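Bacterial transferase hexapeptide (Three repeats) family protein (Acinetobacter baumannii, PDB 4M9C) probably transfers an acetyl group to a UDP-linked amino sugar in the biosynthesis of UDP-N,N'-diacetylbacillosamine. Local coordinates at residues N157-D162 / D178-I183. Residues are numbered along the deposited sequence; the frame is centred on the assembly and turned at random.
Sequences NIHIED and DKPLII
His-159 lays the face of its imidazole against Pro-180, the residue just ahead of strand 181-183. From CB, which sits near CG1 of Ile-182, the chain turns with CG anti to the carbonyl carbon (chi1 -61°), and the ring reaches back toward the proline. CG and CD2 of the ring lie nearest Pro-180 CB, ND1 and CE1 each meet both CB and CG of Pro-180, and at the far end NE2 comes to 3.7 Å from Pro-180 CB. That carbon stands almost over the ring centre, a CH-pi contact.

The strands run parallel in register. His-159 N donates to Leu-181 O at 2.9 Å, and His-159 O accepts from Ile-183 N; Leu-181 N to Asn-157 O and Glu-161 N to Ile-183 O extend the ladder. On the face opposite His-159, Ile-160 and Ile-183 lie side by side, their CG1 atoms 3.9 Å apart, while Ile-158 and Leu-181 both touch Ile-172 of strand 171-172. These are successive rungs of one wall of the left-handed beta-helix. The chemistry divides accordingly: main-chain bonds set the register, aliphatic side chains fill the interior, and on the outer face the imidazole reaches diagonally past its bridge partner Ile-182 to Pro-180.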
ATOM      1  N   ASN A 157     -11.140   5.882  14.801  1.00 26.32           N
ATOM      2  CA  ASN A 157     -11.797   6.899  15.614  1.00 28.49           C
ATOM      3  C   ASN A 157     -11.402   8.309  15.217  1.00 30.31           C
ATOM      4  O   ASN A 157     -11.046   9.134  16.064  1.00 28.96           O
ATOM      5  CB  ASN A 157     -11.539   6.669  17.106  1.00 24.18           C
ATOM      6  CG  ASN A 157     -12.389   5.544  17.673  1.00 32.97           C
ATOM      7  OD1 ASN A 157     -13.622   5.642  17.743  1.00 31.49           O
ATOM      8  ND2 ASN A 157     -11.733   4.468  18.078  1.00 30.95           N
ATOM      9  N   ILE A 158     -11.466   8.576  13.920  1.00 28.22           N
ATOM     10  CA  ILE A 158     -11.160   9.901  13.403  1.00 26.74           C
ATOM     11  C   ILE A 158     -12.413  10.448  12.737  1.00 29.82           C
ATOM     12  O   ILE A 158     -13.123   9.717  12.042  1.00 29.94           O
ATOM     13  CB  ILE A 158      -9.988   9.830  12.413  1.00 26.83           C
ATOM     14  CG1 ILE A 158      -8.709   9.422  13.157  1.00 26.93           C
ATOM     15  CG2 ILE A 158      -9.809  11.166  11.670  1.00 22.83           C
ATOM     16  CD1 ILE A 158      -7.555   9.019  12.255  1.00 23.95           C
ATOM     17  N   HIS A 159     -12.708  11.721  12.975  1.00 29.15           N
ATOM     18  CA  HIS A 159     -13.815  12.377  12.295  1.00 28.64           C
ATOM     19  C   HIS A 159     -13.235  13.445  11.373  1.00 31.84           C
ATOM     20  O   HIS A 159     -12.582  14.388  11.825  1.00 29.27           O
ATOM     21  CB  HIS A 159     -14.802  12.991  13.299  1.00 32.60           C
ATOM     22  CG  HIS A 159     -15.442  11.987  14.214  1.00 38.49           C
ATOM     23  ND1 HIS A 159     -16.381  12.334  15.164  1.00 40.42           N
ATOM     24  CD2 HIS A 159     -15.283  10.646  14.318  1.00 37.06           C
ATOM     25  CE1 HIS A 159     -16.773  11.251  15.811  1.00 42.58           C
ATOM     26  NE2 HIS A 159     -16.121  10.213  15.318  1.00 40.56           N
ATOM     27  N   ILE A 160     -13.433  13.262  10.076  1.00 30.84           N
ATOM     28  CA  ILE A 160     -12.935  14.200   9.077  1.00 31.74           C
ATOM     29  C   ILE A 160     -14.136  14.938   8.510  1.00 32.91           C
ATOM     30  O   ILE A 160     -14.997  14.337   7.882  1.00 29.69           O
ATOM     31  CB  ILE A 160     -12.172  13.465   7.961  1.00 29.88           C
ATOM     32  CG1 ILE A 160     -10.950  12.754   8.559  1.00 26.84           C
ATOM     33  CG2 ILE A 160     -11.746  14.429   6.874  1.00 28.68           C
ATOM     34  CD1 ILE A 160     -10.148  11.952   7.567  1.00 28.45           C
ATOM     35  N   GLU A 161     -14.213  16.238   8.767  1.00 29.27           N
ATOM     36  CA  GLU A 161     -15.409  16.997   8.418  1.00 30.28           C
ATOM     37  C   GLU A 161     -15.401  17.465   6.960  1.00 30.50           C
ATOM     38  O   GLU A 161     -14.407  17.292   6.262  1.00 27.75           O
ATOM     39  CB  GLU A 161     -15.583  18.164   9.402  1.00 37.73           C
ATOM     40  CG  GLU A 161     -15.845  17.670  10.823  1.00 35.29           C
ATOM     41  CD  GLU A 161     -15.787  18.776  11.855  1.00 44.66           C
ATOM     42  OE1 GLU A 161     -15.439  19.918  11.494  1.00 50.48           O
ATOM     43  OE2 GLU A 161     -16.089  18.502  13.038  1.00 58.07           O
ATOM     44  N   ASP A 162     -16.518  18.035   6.506  1.00 30.63           N
ATOM     45  CA  ASP A 162     -16.687  18.444   5.110  1.00 28.86           C
ATOM     46  C   ASP A 162     -15.479  19.125   4.488  1.00 28.98           C
ATOM     47  O   ASP A 162     -14.809  19.933   5.130  1.00 33.79           O
ATOM     48  CB  ASP A 162     -17.894  19.380   4.966  1.00 31.82           C
ATOM     49  CG  ASP A 162     -19.214  18.687   5.252  1.00 35.11           C
ATOM     50  OD1 ASP A 162     -20.261  19.355   5.112  1.00 40.93           O
ATOM     51  OD2 ASP A 162     -19.215  17.477   5.590  1.00 34.18           O
ATOM     52  N   ASP A 178     -14.082   7.845  23.114  1.00 39.41           N
ATOM     53  CA  ASP A 178     -14.487   9.032  23.868  1.00 44.02           C
ATOM     54  C   ASP A 178     -13.978  10.330  23.245  1.00 45.66           C
ATOM     55  O   ASP A 178     -14.682  11.341  23.245  1.00 41.85           O
ATOM     56  CB  ASP A 178     -14.005   8.954  25.319  1.00 45.17           C
ATOM     57  CG  ASP A 178     -14.877   8.051  26.173  1.00 54.89           C
ATOM     58  OD1 ASP A 178     -15.952   7.623  25.686  1.00 52.40           O
ATOM     59  OD2 ASP A 178     -14.488   7.782  27.335  1.00 60.32           O
ATOM     60  N   LYS A 179     -12.753  10.305  22.731  1.00 38.14           N
ATOM     61  CA  LYS A 179     -12.159  11.511  22.153  1.00 42.88           C
ATOM     62  C   LYS A 179     -11.663  11.244  20.739  1.00 31.75           C
ATOM     63  O   LYS A 179     -10.485  10.934  20.532  1.00 32.38           O
ATOM     64  CB  LYS A 179     -11.014  12.033  23.036  1.00 39.57           C
ATOM     65  CG  LYS A 179     -11.401  12.238  24.501  1.00 45.28           C
ATOM     66  CD  LYS A 179     -10.256  12.821  25.308  1.00 51.39           C
ATOM     67  N   PRO A 180     -12.564  11.340  19.759  1.00 32.02           N
ATOM     68  CA  PRO A 180     -12.130  11.198  18.368  1.00 32.45           C
ATOM     69  C   PRO A 180     -11.124  12.279  18.005  1.00 34.01           C
ATOM     70  O   PRO A 180     -11.191  13.382  18.545  1.00 34.80           O
ATOM     71  CB  PRO A 180     -13.420  11.412  17.580  1.00 32.56           C
ATOM     72  CG  PRO A 180     -14.319  12.155  18.500  1.00 37.83           C
ATOM     73  CD  PRO A 180     -14.003  11.626  19.858  1.00 34.02           C
ATOM     74  N   LEU A 181     -10.186  11.963  17.121  1.00 34.79           N
ATOM     75  CA  LEU A 181      -9.334  12.995  16.548  1.00 30.39           C
ATOM     76  C   LEU A 181     -10.112  13.655  15.401  1.00 30.25           C
ATOM     77  O   LEU A 181     -10.684  12.973  14.543  1.00 27.88           O
ATOM     78  CB  LEU A 181      -8.010  12.405  16.059  1.00 29.80           C
ATOM     79  CG  LEU A 181      -6.973  13.455  15.645  1.00 29.93           C
ATOM     80  CD1 LEU A 181      -5.555  12.908  15.703  1.00 28.79           C
ATOM     81  CD2 LEU A 181      -7.274  14.019  14.260  1.00 25.13           C
ATOM     82  N   ILE A 182     -10.154  14.981  15.398  1.00 27.91           N
ATOM     83  CA  ILE A 182     -10.964  15.700  14.428  1.00 27.27           C
ATOM     84  C   ILE A 182     -10.113  16.486  13.446  1.00 28.07           C
ATOM     85  O   ILE A 182      -9.202  17.215  13.841  1.00 30.76           O
ATOM     86  CB  ILE A 182     -11.937  16.663  15.127  1.00 33.97           C
ATOM     87  CG1 ILE A 182     -12.860  15.893  16.075  1.00 36.31           C
ATOM     88  CG2 ILE A 182     -12.740  17.449  14.105  1.00 33.06           C
ATOM     89  CD1 ILE A 182     -13.677  16.791  16.971  1.00 42.20           C
ATOM     90  N   ILE A 183     -10.402  16.297  12.165  1.00 27.89           N
ATOM     91  CA  ILE A 183      -9.861  17.120  11.097  1.00 27.40           C
ATOM     92  C   ILE A 183     -10.971  18.093  10.715  1.00 29.32           C
ATOM     93  O   ILE A 183     -12.010  17.684  10.207  1.00 30.07           O
ATOM     94  CB  ILE A 183      -9.500  16.273   9.863  1.00 26.61           C
ATOM     95  CG1 ILE A 183      -8.472  15.201  10.233  1.00 24.50           C
ATOM     96  CG2 ILE A 183      -8.956  17.154   8.743  1.00 25.48           C
ATOM     97  CD1 ILE A 183      -7.218  15.764  10.889  1.00 22.16           C
TER